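Transcriptional regulator (Streptococcus pneumoniae, PDB 2GNP) is of unknown function but probably binds a sugar or related effector through its putative sugar-binding domain and regulates transcription in response. Local coordinates at residues F32-P36 / T37-E41; A48-L51 / R52-D56; K67-S70 / N71-D74; L238-R242 / A243-N247. One frame throughout, in Å; residues are numbered along the deposited sequence.

Contact 1 of 4, residues F32-P36 / T37-E41; sequences FDDTP and TILSE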
ATOM      1  N   PHE A  32      -4.560  -8.844  25.226  1.00 26.50           N
ATOM      2  CA  PHE A  32      -4.800  -7.854  26.277  1.00 27.07           C
ATOM      3  C   PHE A  32      -3.513  -7.133  26.721  1.00 26.48           C
ATOM      4  O   PHE A  32      -3.548  -5.935  27.033  1.00 26.44           O
ATOM      5  CB  PHE A  32      -5.444  -8.517  27.512  1.00 28.07           C
ATOM      6  CG  PHE A  32      -5.864  -7.530  28.579  1.00 30.19           C
ATOM      7  CD1 PHE A  32      -5.048  -7.287  29.697  1.00 32.60           C
ATOM      8  CD2 PHE A  32      -7.066  -6.831  28.463  1.00 31.17           C
ATOM      9  CE1 PHE A  32      -5.442  -6.363  30.692  1.00 32.90           C
ATOM     10  CE2 PHE A  32      -7.465  -5.916  29.453  1.00 32.40           C
ATOM     11  CZ  PHE A  32      -6.661  -5.688  30.556  1.00 32.11           C
ATOM     12  N   ASP A  33      -2.406  -7.882  26.778  1.00 26.93           N
ATOM     13  CA  ASP A  33      -1.114  -7.361  27.275  1.00 26.90           C
ATOM     14  C   ASP A  33      -0.304  -6.580  26.214  1.00 26.92           C
ATOM     15  O   ASP A  33       0.836  -6.183  26.464  1.00 25.15           O
ATOM     16  CB  ASP A  33      -0.264  -8.531  27.771  1.00 28.62           C
ATOM     17  CG  ASP A  33      -0.744  -9.071  29.085  1.00 31.09           C
ATOM     18  OD1 ASP A  33      -1.454  -8.319  29.791  1.00 37.34           O
ATOM     19  OD2 ASP A  33      -0.436 -10.234  29.420  1.00 32.94           O
ATOM     20  N   ASP A  34      -0.871  -6.431  25.014  1.00 25.74           N
ATOM     21  CA  ASP A  34      -0.208  -5.679  23.921  1.00 25.23           C
ATOM     22  C   ASP A  34       0.151  -4.267  24.274  1.00 25.20           C
ATOM     23  O   ASP A  34      -0.604  -3.576  24.983  1.00 26.13           O
ATOM     24  CB  ASP A  34      -1.063  -5.668  22.621  1.00 24.11           C
ATOM     25  CG  ASP A  34      -0.969  -6.987  21.850  1.00 26.46           C
ATOM     26  OD1 ASP A  34      -0.091  -7.817  22.220  1.00 27.08           O
ATOM     27  OD2 ASP A  34      -1.775  -7.207  20.908  1.00 23.46           O
ATOM     28  N   THR A  35       1.312  -3.849  23.769  1.00 25.14           N
ATOM     29  CA  THR A  35       1.654  -2.442  23.605  1.00 26.19           C
ATOM     30  C   THR A  35       1.616  -2.195  22.097  1.00 26.22           C
ATOM     31  O   THR A  35       1.651  -3.156  21.332  1.00 24.70           O
ATOM     32  CB  THR A  35       3.119  -2.091  24.048  1.00 26.75           C
ATOM     33  OG1 THR A  35       4.072  -2.642  23.100  1.00 23.63           O
ATOM     34  CG2 THR A  35       3.448  -2.587  25.436  1.00 29.96           C
ATOM     35  N   PRO A  36       1.596  -0.915  21.664  1.00 26.56           N
ATOM     36  CA  PRO A  36       1.723  -0.662  20.206  1.00 26.64           C
ATOM     37  C   PRO A  36       2.956  -1.322  19.557  1.00 27.22           C
ATOM     38  O   PRO A  36       2.888  -1.804  18.408  1.00 27.76           O
ATOM     39  CB  PRO A  36       1.782   0.865  20.143  1.00 26.99           C
ATOM     40  CG  PRO A  36       0.950   1.290  21.328  1.00 27.69           C
ATOM     41  CD  PRO A  36       1.408   0.342  22.408  1.00 26.57           C
ATOM     42  N   THR A  37       4.074  -1.369  20.283  1.00 25.56           N
ATOM     43  CA  THR A  37       5.299  -1.954  19.786  1.00 25.29           C
ATOM     44  C   THR A  37       5.155  -3.467  19.567  1.00 24.35           C
ATOM     45  O   THR A  37       5.548  -4.028  18.495  1.00 24.45           O
ATOM     46  CB  THR A  37       6.461  -1.609  20.789  1.00 25.66           C
ATOM     47  OG1 THR A  37       6.661  -0.186  20.772  1.00 26.59           O
ATOM     48  CG2 THR A  37       7.756  -2.368  20.470  1.00 26.72           C
ATOM     49  N   ILE A  38       4.608  -4.152  20.576  1.00 22.88           N
ATOM     50  CA  ILE A  38       4.423  -5.597  20.490  1.00 21.51           C
ATOM     51  C   ILE A  38       3.443  -5.953  19.314  1.00 20.49           C
ATOM     52  O   ILE A  38       3.659  -6.952  18.569  1.00 20.21           O
ATOM     53  CB  ILE A  38       3.884  -6.163  21.838  1.00 22.13           C
ATOM     54  CG1 ILE A  38       4.941  -5.914  22.928  1.00 22.21           C
ATOM     55  CG2 ILE A  38       3.579  -7.691  21.707  1.00 21.32           C
ATOM     56  CD1 ILE A  38       4.452  -5.980  24.416  1.00 22.77           C
ATOM     57  N   LEU A  39       2.369  -5.168  19.196  1.00 20.50           N
ATOM     58  CA  LEU A  39       1.376  -5.446  18.160  1.00 19.40           C
ATOM     59  C   LEU A  39       2.037  -5.229  16.806  1.00 20.43           C
ATOM     60  O   LEU A  39       1.947  -6.104  15.954  1.00 21.00           O
ATOM     61  CB  LEU A  39       0.138  -4.561  18.298  1.00 19.63           C
ATOM     62  CG  LEU A  39      -0.891  -4.736  17.168  1.00 17.17           C
ATOM     63  CD1 LEU A  39      -1.463  -6.144  17.097  1.00 17.36           C
ATOM     64  CD2 LEU A  39      -2.069  -3.728  17.366  1.00 17.77           C
ATOM     65  N   SER A  40       2.752  -4.107  16.626  1.00 21.63           N
ATOM     66  CA  SER A  40       3.447  -3.865  15.337  1.00 21.66           C
ATOM     67  C   SER A  40       4.474  -4.957  15.031  1.00 21.54           C
ATOM     68  O   SER A  40       4.602  -5.388  13.884  1.00 20.56           O
ATOM     69  CB  SER A  40       4.078  -2.465  15.341  1.00 21.63           C
ATOM     70  OG  SER A  40       4.850  -2.273  14.159  1.00 25.53           O
ATOM     71  N   GLU A  41       5.202  -5.448  16.041  1.00 20.64           N
ATOM     72  CA  GLU A  41       6.099  -6.581  15.798  1.00 21.33           C
ATOM     73  C   GLU A  41       5.357  -7.820  15.278  1.00 20.99           C
ATOM     74  O   GLU A  41       5.836  -8.518  14.378  1.00 19.74           O
ATOM     75  CB  GLU A  41       6.890  -6.959  17.071  1.00 22.93           C
ATOM     76  CG  GLU A  41       8.128  -7.853  16.838  1.00 27.55           C
ATOM     77  CD  GLU A  41       7.822  -9.345  16.728  1.00 32.42           C
ATOM     78  OE1 GLU A  41       6.732  -9.798  17.157  1.00 35.27           O
ATOM     79  OE2 GLU A  41       8.688 -10.091  16.215  1.00 36.14           O
TER
HETATM   80  O   HOH W   1       4.912   0.571  22.681  1.00 29.87           O

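Contact 2 of 4, residues A48-L51 / R52-D56; sequences AGVL and RNLID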
ATOM      1  N   ALA A  48       6.263 -10.237   7.067  1.00 17.01           N
ATOM      2  CA  ALA A  48       7.581 -10.583   6.555  1.00 17.03           C
ATOM      3  C   ALA A  48       7.630 -12.017   6.067  1.00 17.13           C
ATOM      4  O   ALA A  48       8.112 -12.280   4.959  1.00 16.62           O
ATOM      5  CB  ALA A  48       8.693 -10.349   7.639  1.00 16.15           C
ATOM      6  N   GLY A  49       7.097 -12.948   6.868  1.00 16.94           N
ATOM      7  CA  GLY A  49       7.050 -14.333   6.458  1.00 17.83           C
ATOM      8  C   GLY A  49       6.246 -14.547   5.179  1.00 16.31           C
ATOM      9  O   GLY A  49       6.679 -15.255   4.251  1.00 16.81           O
ATOM     10  N   VAL A  50       5.061 -13.932   5.159  1.00 16.73           N
ATOM     11  CA  VAL A  50       4.192 -14.018   3.994  1.00 16.92           C
ATOM     12  C   VAL A  50       4.937 -13.520   2.745  1.00 15.83           C
ATOM     13  O   VAL A  50       4.998 -14.210   1.715  1.00 15.08           O
ATOM     14  CB  VAL A  50       2.895 -13.240   4.179  1.00 16.89           C
ATOM     15  CG1 VAL A  50       2.283 -13.042   2.826  1.00 18.21           C
ATOM     16  CG2 VAL A  50       1.924 -13.995   5.139  1.00 17.59           C
ATOM     17  N   LEU A  51       5.584 -12.358   2.832  1.00 15.31           N
ATOM     18  CA  LEU A  51       6.240 -11.824   1.619  1.00 14.98           C
ATOM     19  C   LEU A  51       7.448 -12.701   1.164  1.00 15.11           C
ATOM     20  O   LEU A  51       7.650 -12.975  -0.027  1.00 15.57           O
ATOM     21  CB  LEU A  51       6.692 -10.379   1.870  1.00 14.18           C
ATOM     22  CG  LEU A  51       7.371  -9.702   0.689  1.00 16.34           C
ATOM     23  CD1 LEU A  51       6.412  -9.626  -0.506  1.00 16.75           C
ATOM     24  CD2 LEU A  51       7.750  -8.265   1.104  1.00 12.46           C
ATOM     25  N   ARG A  52       8.255 -13.153   2.131  1.00 15.82           N
ATOM     26  CA  ARG A  52       9.410 -13.952   1.786  1.00 16.91           C
ATOM     27  C   ARG A  52       8.979 -15.201   0.976  1.00 16.52           C
ATOM     28  O   ARG A  52       9.617 -15.616   0.003  1.00 16.89           O
ATOM     29  CB  ARG A  52      10.219 -14.320   3.054  1.00 16.46           C
ATOM     30  CG  ARG A  52      11.409 -15.246   2.759  1.00 15.99           C
ATOM     31  CD  ARG A  52      12.269 -15.507   3.984  1.00 18.96           C
ATOM     32  NE  ARG A  52      13.560 -16.143   3.628  1.00 18.37           N
ATOM     33  CZ  ARG A  52      13.761 -17.447   3.412  1.00 22.44           C
ATOM     34  NH1 ARG A  52      12.738 -18.313   3.391  1.00 22.42           N
ATOM     35  NH2 ARG A  52      14.987 -17.880   3.134  1.00 22.71           N
ATOM     36  N   ASN A  53       7.862 -15.813   1.399  1.00 18.46           N
ATOM     37  CA  ASN A  53       7.320 -16.974   0.687  1.00 19.80           C
ATOM     38  C   ASN A  53       6.795 -16.722  -0.729  1.00 19.90           C
ATOM     39  O   ASN A  53       6.748 -17.632  -1.583  1.00 20.29           O
ATOM     40  CB  ASN A  53       6.245 -17.618   1.563  1.00 20.03           C
ATOM     41  CG  ASN A  53       6.852 -18.516   2.628  1.00 25.67           C
ATOM     42  OD1 ASN A  53       7.990 -18.993   2.465  1.00 29.09           O
ATOM     43  ND2 ASN A  53       6.109 -18.762   3.718  1.00 26.58           N
ATOM     44  N   LEU A  54       6.363 -15.482  -0.957  1.00 17.71           N
ATOM     45  CA  LEU A  54       5.864 -15.039  -2.248  1.00 20.37           C
ATOM     46  C   LEU A  54       6.993 -14.797  -3.220  1.00 18.65           C
ATOM     47  O   LEU A  54       6.839 -14.980  -4.429  1.00 20.42           O
ATOM     48  CB  LEU A  54       5.018 -13.764  -2.105  1.00 20.71           C
ATOM     49  CG  LEU A  54       3.695 -13.836  -1.316  1.00 23.48           C
ATOM     50  CD1 LEU A  54       3.010 -12.454  -1.313  1.00 25.00           C
ATOM     51  CD2 LEU A  54       2.750 -14.955  -1.840  1.00 27.11           C
ATOM     52  N   ILE A  55       8.157 -14.386  -2.700  1.00 18.35           N
ATOM     53  CA  ILE A  55       9.263 -14.021  -3.559  1.00 17.52           C
ATOM     54  C   ILE A  55       9.966 -15.241  -4.156  1.00 18.29           C
ATOM     55  O   ILE A  55      10.456 -16.115  -3.435  1.00 20.47           O
ATOM     56  CB  ILE A  55      10.260 -13.043  -2.878  1.00 16.78           C
ATOM     57  CG1 ILE A  55       9.513 -11.752  -2.478  1.00 15.97           C
ATOM     58  CG2 ILE A  55      11.416 -12.702  -3.831  1.00 15.04           C
ATOM     59  CD1 ILE A  55      10.318 -10.753  -1.522  1.00 18.96           C
ATOM     60  N   ASP A  56       9.991 -15.276  -5.472  1.00 18.79           N
ATOM     61  CA  ASP A  56      10.665 -16.328  -6.213  1.00 19.44           C
ATOM     62  C   ASP A  56      11.556 -15.744  -7.281  1.00 16.84           C
ATOM     63  O   ASP A  56      11.519 -14.564  -7.573  1.00 17.02           O
ATOM     64  CB  ASP A  56       9.592 -17.204  -6.886  1.00 20.32           C
ATOM     65  CG  ASP A  56       8.820 -18.086  -5.896  1.00 29.14           C
ATOM     66  OD1 ASP A  56       9.418 -18.665  -4.945  1.00 35.24           O
ATOM     67  OD2 ASP A  56       7.593 -18.259  -6.117  1.00 38.60           O
TER

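Contact 3 of 4, residues K67-S70 / N71-D74; sequences KSLS and NLVD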
ATOM      1  N   LYS A  67       5.561   3.418   7.111  1.00 21.66           N
ATOM      2  CA  LYS A  67       5.959   2.688   8.335  1.00 20.61           C
ATOM      3  C   LYS A  67       5.689   1.205   8.322  1.00 19.46           C
ATOM      4  O   LYS A  67       6.563   0.436   8.691  1.00 19.77           O
ATOM      5  CB  LYS A  67       5.340   3.299   9.617  1.00 21.86           C
ATOM      6  CG  LYS A  67       5.735   2.575  10.937  1.00 22.76           C
ATOM      7  CD  LYS A  67       4.954   3.215  12.140  1.00 23.84           C
ATOM      8  CE  LYS A  67       5.317   2.626  13.500  1.00 27.29           C
ATOM      9  NZ  LYS A  67       4.834   1.231  13.717  1.00 30.20           N
ATOM     10  N   SER A  68       4.470   0.786   7.945  1.00 17.94           N
ATOM     11  CA  SER A  68       4.150  -0.641   7.893  1.00 17.40           C
ATOM     12  C   SER A  68       5.149  -1.407   7.017  1.00 16.47           C
ATOM     13  O   SER A  68       5.616  -2.490   7.381  1.00 18.04           O
ATOM     14  CB  SER A  68       2.726  -0.870   7.331  1.00 17.10           C
ATOM     15  OG  SER A  68       1.726  -0.511   8.299  1.00 22.68           O
ATOM     16  N   LEU A  69       5.546  -0.778   5.914  1.00 16.06           N
ATOM     17  CA  LEU A  69       6.447  -1.477   5.000  1.00 15.74           C
ATOM     18  C   LEU A  69       7.846  -1.517   5.599  1.00 14.70           C
ATOM     19  O   LEU A  69       8.536  -2.551   5.539  1.00 14.81           O
ATOM     20  CB  LEU A  69       6.432  -0.811   3.623  1.00 13.92           C
ATOM     21  CG  LEU A  69       5.105  -0.973   2.901  1.00 16.96           C
ATOM     22  CD1 LEU A  69       5.289  -0.673   1.411  1.00 17.79           C
ATOM     23  CD2 LEU A  69       4.374  -2.272   3.240  1.00 17.32           C
ATOM     24  N   SER A  70       8.276  -0.387   6.153  1.00 16.61           N
ATOM     25  CA  SER A  70       9.617  -0.337   6.761  1.00 16.69           C
ATOM     26  C   SER A  70       9.719  -1.401   7.852  1.00 17.49           C
ATOM     27  O   SER A  70      10.704  -2.128   7.965  1.00 15.65           O
ATOM     28  CB  SER A  70       9.907   1.050   7.296  1.00 17.75           C
ATOM     29  OG  SER A  70      11.190   1.061   7.939  1.00 17.91           O
ATOM     30  N   ASN A  71       8.662  -1.509   8.646  1.00 17.74           N
ATOM     31  CA  ASN A  71       8.649  -2.481   9.756  1.00 18.32           C
ATOM     32  C   ASN A  71       8.743  -3.931   9.267  1.00 19.09           C
ATOM     33  O   ASN A  71       9.347  -4.789   9.904  1.00 19.58           O
ATOM     34  CB  ASN A  71       7.401  -2.249  10.617  1.00 19.66           C
ATOM     35  CG  ASN A  71       7.423  -0.913  11.403  1.00 21.89           C
ATOM     36  OD1 ASN A  71       8.481  -0.236  11.577  1.00 22.83           O
ATOM     37  ND2 ASN A  71       6.261  -0.551  11.920  1.00 21.16           N
ATOM     38  N   LEU A  72       8.131  -4.245   8.109  1.00 16.81           N
ATOM     39  CA  LEU A  72       8.231  -5.606   7.656  1.00 18.40           C
ATOM     40  C   LEU A  72       9.597  -5.833   7.035  1.00 16.81           C
ATOM     41  O   LEU A  72      10.182  -6.888   7.261  1.00 17.51           O
ATOM     42  CB  LEU A  72       7.054  -5.971   6.734  1.00 20.02           C
ATOM     43  CG  LEU A  72       7.098  -5.949   5.232  1.00 20.68           C
ATOM     44  CD1 LEU A  72       8.122  -6.961   4.619  1.00 16.41           C
ATOM     45  CD2 LEU A  72       5.639  -6.169   4.665  1.00 22.17           C
ATOM     46  N   VAL A  73      10.087  -4.848   6.271  1.00 15.41           N
ATOM     47  CA  VAL A  73      11.402  -4.968   5.644  1.00 14.84           C
ATOM     48  C   VAL A  73      12.498  -5.229   6.705  1.00 16.21           C
ATOM     49  O   VAL A  73      13.398  -6.046   6.517  1.00 17.41           O
ATOM     50  CB  VAL A  73      11.755  -3.745   4.764  1.00 15.29           C
ATOM     51  CG1 VAL A  73      13.200  -3.907   4.264  1.00 16.94           C
ATOM     52  CG2 VAL A  73      10.814  -3.741   3.536  1.00 11.90           C
ATOM     53  N   ASP A  74      12.399  -4.549   7.822  1.00 18.03           N
ATOM     54  CA  ASP A  74      13.397  -4.742   8.916  1.00 19.05           C
ATOM     55  C   ASP A  74      13.464  -6.228   9.335  1.00 19.50           C
ATOM     56  O   ASP A  74      14.553  -6.783   9.669  1.00 19.91           O
ATOM     57  CB  ASP A  74      12.988  -3.931  10.133  1.00 19.09           C
ATOM     58  CG  ASP A  74      13.317  -2.459  10.030  1.00 18.92           C
ATOM     59  OD1 ASP A  74      14.020  -2.023   9.105  1.00 22.20           O
ATOM     60  OD2 ASP A  74      12.868  -1.710  10.939  1.00 22.89           O
TER
HETATM   61  O   HOH W   2      11.075   0.297  10.439  1.00 22.75           O
HETATM   62  O   HOH W   3      13.169  -1.069   6.495  1.00 36.53           O

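Contact 4 of 4, residues L238-R242 / A243-N247; sequences LSVLR and ANLVN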
ATOM      1  N   LEU A 238     -11.903  -0.505   4.279  1.00 12.91           N
ATOM      2  CA  LEU A 238     -13.183  -0.954   3.726  1.00 11.94           C
ATOM      3  C   LEU A 238     -13.289  -0.528   2.235  1.00 12.52           C
ATOM      4  O   LEU A 238     -13.753  -1.293   1.378  1.00 13.94           O
ATOM      5  CB  LEU A 238     -14.291  -0.339   4.562  1.00 11.89           C
ATOM      6  CG  LEU A 238     -15.734  -0.621   4.071  1.00 14.14           C
ATOM      7  CD1 LEU A 238     -16.023  -2.138   3.966  1.00 16.36           C
ATOM      8  CD2 LEU A 238     -16.672   0.075   5.034  1.00 14.78           C
ATOM      9  N   SER A 239     -12.792   0.664   1.926  1.00 12.64           N
ATOM     10  CA  SER A 239     -12.806   1.184   0.519  1.00 13.30           C
ATOM     11  C   SER A 239     -12.004   0.270  -0.392  1.00 13.55           C
ATOM     12  O   SER A 239     -12.455  -0.173  -1.456  1.00 13.17           O
ATOM     13  CB  SER A 239     -12.211   2.567   0.399  1.00 16.00           C
ATOM     14  OG  SER A 239     -12.965   3.544   1.082  1.00 19.42           O
ATOM     15  N   VAL A 240     -10.796  -0.041   0.069  1.00 12.14           N
ATOM     16  CA  VAL A 240      -9.880  -0.911  -0.703  1.00 13.11           C
ATOM     17  C   VAL A 240     -10.509  -2.289  -0.915  1.00 12.79           C
ATOM     18  O   VAL A 240     -10.425  -2.860  -2.022  1.00 12.71           O
ATOM     19  CB  VAL A 240      -8.552  -0.985   0.108  1.00 12.44           C
ATOM     20  CG1 VAL A 240      -7.722  -2.069  -0.427  1.00 13.00           C
ATOM     21  CG2 VAL A 240      -7.837   0.429   0.020  1.00 11.31           C
ATOM     22  N   LEU A 241     -11.152  -2.826   0.122  1.00 12.72           N
ATOM     23  CA  LEU A 241     -11.850  -4.124   0.000  1.00 13.88           C
ATOM     24  C   LEU A 241     -13.010  -4.043  -1.039  1.00 14.33           C
ATOM     25  O   LEU A 241     -13.186  -4.939  -1.882  1.00 14.77           O
ATOM     26  CB  LEU A 241     -12.380  -4.552   1.342  1.00 13.52           C
ATOM     27  CG  LEU A 241     -11.281  -4.889   2.330  1.00 16.14           C
ATOM     28  CD1 LEU A 241     -11.901  -5.179   3.704  1.00 17.19           C
ATOM     29  CD2 LEU A 241     -10.545  -6.113   1.788  1.00 20.00           C
ATOM     30  N   ARG A 242     -13.856  -3.019  -0.860  1.00 15.88           N
ATOM     31  CA  ARG A 242     -14.971  -2.717  -1.791  1.00 16.31           C
ATOM     32  C   ARG A 242     -14.611  -2.688  -3.259  1.00 16.20           C
ATOM     33  O   ARG A 242     -15.344  -3.296  -4.057  1.00 18.50           O
ATOM     34  CB  ARG A 242     -15.690  -1.418  -1.393  1.00 15.08           C
ATOM     35  CG  ARG A 242     -16.701  -1.693  -0.323  1.00 17.83           C
ATOM     36  CD  ARG A 242     -17.189  -0.361   0.272  1.00 16.12           C
ATOM     37  NE  ARG A 242     -18.206  -0.610   1.300  1.00 20.35           N
ATOM     38  CZ  ARG A 242     -18.774   0.367   2.011  1.00 22.26           C
ATOM     39  NH1 ARG A 242     -18.390   1.613   1.811  1.00 19.96           N
ATOM     40  NH2 ARG A 242     -19.713   0.111   2.907  1.00 21.45           N
ATOM     41  N   ALA A 243     -13.503  -2.027  -3.598  1.00 14.88           N
ATOM     42  CA  ALA A 243     -13.047  -1.825  -4.982  1.00 16.16           C
ATOM     43  C   ALA A 243     -12.051  -2.897  -5.404  1.00 14.64           C
ATOM     44  O   ALA A 243     -11.523  -2.877  -6.533  1.00 14.53           O
ATOM     45  CB  ALA A 243     -12.461  -0.434  -5.113  1.00 16.28           C
ATOM     46  N   ASN A 244     -11.786  -3.839  -4.492  1.00 14.88           N
ATOM     47  CA  ASN A 244     -10.816  -4.932  -4.786  1.00 15.36           C
ATOM     48  C   ASN A 244      -9.500  -4.380  -5.302  1.00 14.22           C
ATOM     49  O   ASN A 244      -8.946  -4.889  -6.279  1.00 14.13           O
ATOM     50  CB  ASN A 244     -11.379  -5.970  -5.767  1.00 15.20           C
ATOM     51  CG  ASN A 244     -12.603  -6.663  -5.212  1.00 19.36           C
ATOM     52  OD1 ASN A 244     -13.726  -6.366  -5.600  1.00 24.33           O
ATOM     53  ND2 ASN A 244     -12.386  -7.589  -4.309  1.00 19.14           N
ATOM     54  N   LEU A 245      -9.035  -3.299  -4.675  1.00 14.09           N
ATOM     55  CA  LEU A 245      -7.760  -2.649  -5.095  1.00 13.31           C
ATOM     56  C   LEU A 245      -6.522  -3.491  -4.843  1.00 13.53           C
ATOM     57  O   LEU A 245      -5.562  -3.363  -5.587  1.00 15.47           O
ATOM     58  CB  LEU A 245      -7.553  -1.258  -4.537  1.00 13.45           C
ATOM     59  CG  LEU A 245      -8.713  -0.284  -4.839  1.00 14.01           C
ATOM     60  CD1 LEU A 245      -8.456   1.128  -4.219  1.00 13.15           C
ATOM     61  CD2 LEU A 245      -8.930  -0.143  -6.386  1.00 15.05           C
ATOM     62  N   VAL A 246      -6.541  -4.316  -3.798  1.00 14.44           N
ATOM     63  CA  VAL A 246      -5.527  -5.339  -3.607  1.00 13.71           C
ATOM     64  C   VAL A 246      -6.221  -6.676  -3.358  1.00 12.64           C
ATOM     65  O   VAL A 246      -7.431  -6.754  -3.121  1.00 13.16           O
ATOM     66  CB  VAL A 246      -4.609  -5.011  -2.370  1.00 14.53           C
ATOM     67  CG1 VAL A 246      -3.945  -3.602  -2.534  1.00 14.76           C
ATOM     68  CG2 VAL A 246      -5.472  -5.058  -1.150  1.00 15.33           C
ATOM     69  N   ASN A 247      -5.458  -7.740  -3.471  1.00 11.70           N
ATOM     70  CA  ASN A 247      -5.999  -9.111  -3.314  1.00 12.46           C
ATOM     71  C   ASN A 247      -5.469  -9.864  -2.125  1.00 11.30           C
ATOM     72  O   ASN A 247      -5.795 -11.026  -1.972  1.00 12.36           O
ATOM     73  CB  ASN A 247      -5.915  -9.940  -4.611  1.00 11.85           C
ATOM     74  CG  ASN A 247      -4.528 -10.089  -5.121  1.00 15.42           C
ATOM     75  OD1 ASN A 247      -3.572 -10.132  -4.344  1.00 13.51           O
ATOM     76  ND2 ASN A 247      -4.380 -10.057  -6.466  1.00 19.78           N
TER
HETATM   77  O   HOH W   4     -15.684  -4.315  -6.597  1.00 36.68           O

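Contact 1 of 4, residues F32-P36 / T37-E41
The carboxylate of Asp34 is the flat group that touches the first turn of the helix, and its two oxygens meet different aliphatic side chains. Asp34 OD1 lies 3.7 Å from Ile38 CG2, while Asp34 OD2 sits 4.0 Å from Leu39 CD1, with the acid running obliquely to both hydrocarbon branches. The charge is answered by neighbours: OD2 forms a salt bridge with Arg42, one turn beyond Ile38, and accepts a hydrogen bond from Glu31 N, so the carboxylate ties the loop to the helix start.

Next to it, Thr35 turns its hydroxyl to the helix. With chi1 at 71°, Thr35 OG1 stands between the backbone N and the carbonyl carbon, where it accepts from Ile38 N at 3.0 Å in a nearly straight bond of 170°. The same torsion leaves CG2 beside the backbone N, anti to the carbonyl carbon, and Thr35 CG2 meets Ile38 CD1 at 3.7 Å, the two side chains crossing at about a right angle. A water bound to Thr37 OG1 at 2.7 Å also reaches Thr35 OG1, but only weakly.

Behind the cap the regular pattern begins at once: Leu39 N donates to Thr35 O (3.0 Å) and Ser40 N to Pro36 O (2.9 Å). Pro36, which has no backbone N-H to donate, fills the first helical position. Because Ile38 is aliphatic, no reciprocal side-chain bond completes a capping box; the arrangement is a threonine N-cap followed by proline, opening helix 36-54 at the surface of the putative sugar-binding domain.

Contact 2 of 4, residues A48-L51 / R52-D56
Leu51 and Ile55, one turn apart, run obliquely to each other, with Leu51 CG 3.8 Å from Ile55 CD1. Leu51 sends CG anti to its own N (chi1 -179°), whereas Ile55 places CG1 beside its N; the end of the isoleucine thereby bends back along the helix to meet the leucine. Further round the helix, Leu54 turns toward the preceding turn: its CD1 lies 4.2 Å from Val50 CG1, and Leu54 CG rests 3.3 Å from Val50 O.

Arg52 is oriented quite differently. Its extended chain leads away from the preceding turn, and its guanidinium bonds to Ser78 O, so the polar end belongs to the neighbouring loop. Leu51 and Ile55 instead pack on Met109 of helix 102-113, and Leu54 on Ile153.

The backbone bonds change as the helix closes. Asn53 N still reaches Gly49 O at an angle of 162°, but Leu51 O is shared between Ile55 N at 3.1 Å and, weakly, Leu54 N at 3.0 Å. Lys79 NZ takes up two later carbonyls, Arg52 O and Ile55 O. A cation at this C-terminal end would probably be favoured by the helix dipole.

Contact 3 of 4, residues K67-S70 / N71-D74
Lys67 carries CG anti to its backbone N (chi1 -180°) and stays extended until a bend at chi4 (-71°), which brings NZ to the edge of the Asn71 amide, at its nitrogen/oxygen end, while the CG part of the chain stands beside the face. Asn71 holds its CG beside its own N, anti to the carbonyl carbon, and the two side chains cross obliquely, Lys67 CG lying 3.9 Å from Asn71 CG. Both also touch Ser40 of helix 36-54.

Three residues along from each, Ser70 and Asp74 are joined through two waters. One accepts from Ser70 OG at 2.6 Å and donates to Asp74 OD2 at 2.7 Å; the other donates both to Asp74 OD1 (2.9 Å) and to Ser70 OG (3.2 Å). The carboxylate is thus bound through both oxygens, and OD1 has a salt bridge to Lys99 besides.

Helix 67-75 is the connecting helix of a beta-alpha-beta unit with parallel strands 60-63 and 85-88, in keeping with a Rossmann-like domain. Leu69, Leu72 and Val73 form an apolar side: Leu69 CD2 approaches Leu72 CD2 at 4.3 Å, and Leu69 and Val73 both pack on Phe63 of strand 60-63. Val73 N donates to Leu69 O in a straight bond of 170°, and the valine's CG2 branch comes within 3.3 Å of Leu69 O.

Contact 4 of 4, residues L238-R242 / A243-N247
Val240 meets the chain beyond the helix through both its carbonyl and its side chain, and the backbone bonds come first. Leu245 N donates to Val240 O at 3.0 Å, in the carbonyl plane and with an N-H...O angle of 157°. Inside this loop of chain, Asn244 N makes a weak bond to Leu241 O at 3.2 Å. The pair of bonds, together with the positive phi of Asn244 (51°), defines a Schellman motif. One residue earlier, Ala243 N still makes an ordinary helical bond to Ser239 O.

The apolar contacts follow the same fold of the chain. Val240 CG1 lies 4.2 Å from Leu245 CB, the side chains crossing at about a right angle; this is the hydrophobic pairing that commonly accompanies the motif. Val240 CG1 is also 3.8 Å from Val246 CG2. Val246 continues the apolar surface onto Ala226 of strand 223-227, and Phe195 touches Val240.

Polar side chains form a third group. A water donates to Arg242 O at 2.8 Å and to Asn244 OD1 at 3.0 Å, bridging the last helical residue and the turn. Asn244 ND2 in turn bonds to Tyr20 O, so both ends of its amide are used. The guanidinium of Arg242 has Leu238 CD2 over its centre, 3.6 Å above the plane; it bonds to Ser197 O and makes a salt bridge with Asp263.

Chemically, the helix end is closed by its own backbone, with water satisfying Arg242 O, while the hydrocarbon of Val240, Leu245 and Val246 is buried at the turn, from which the chain goes on to strand 248-252.

In the fold
Contacts 1 and 2 sit at the start and end of helix 36-54, their centres about 23 Å apart; contact 3 is on helix 67-75 and packs against both. Ser40 of contact 1 meets Lys67 and Asn71, and Leu51 of contact 2 meets Leu72. Contact 4, across the chain's centre from contact 3, closes helix 234-242. Contact 1 is at the surface, a helix start capped by a side-chain hydroxyl, whereas contact 4 is a buried helix end closed by backbone N-H groups over hydrocarbon. Contacts 2 and 3, partly buried, combine an apolar inner face with polar groups.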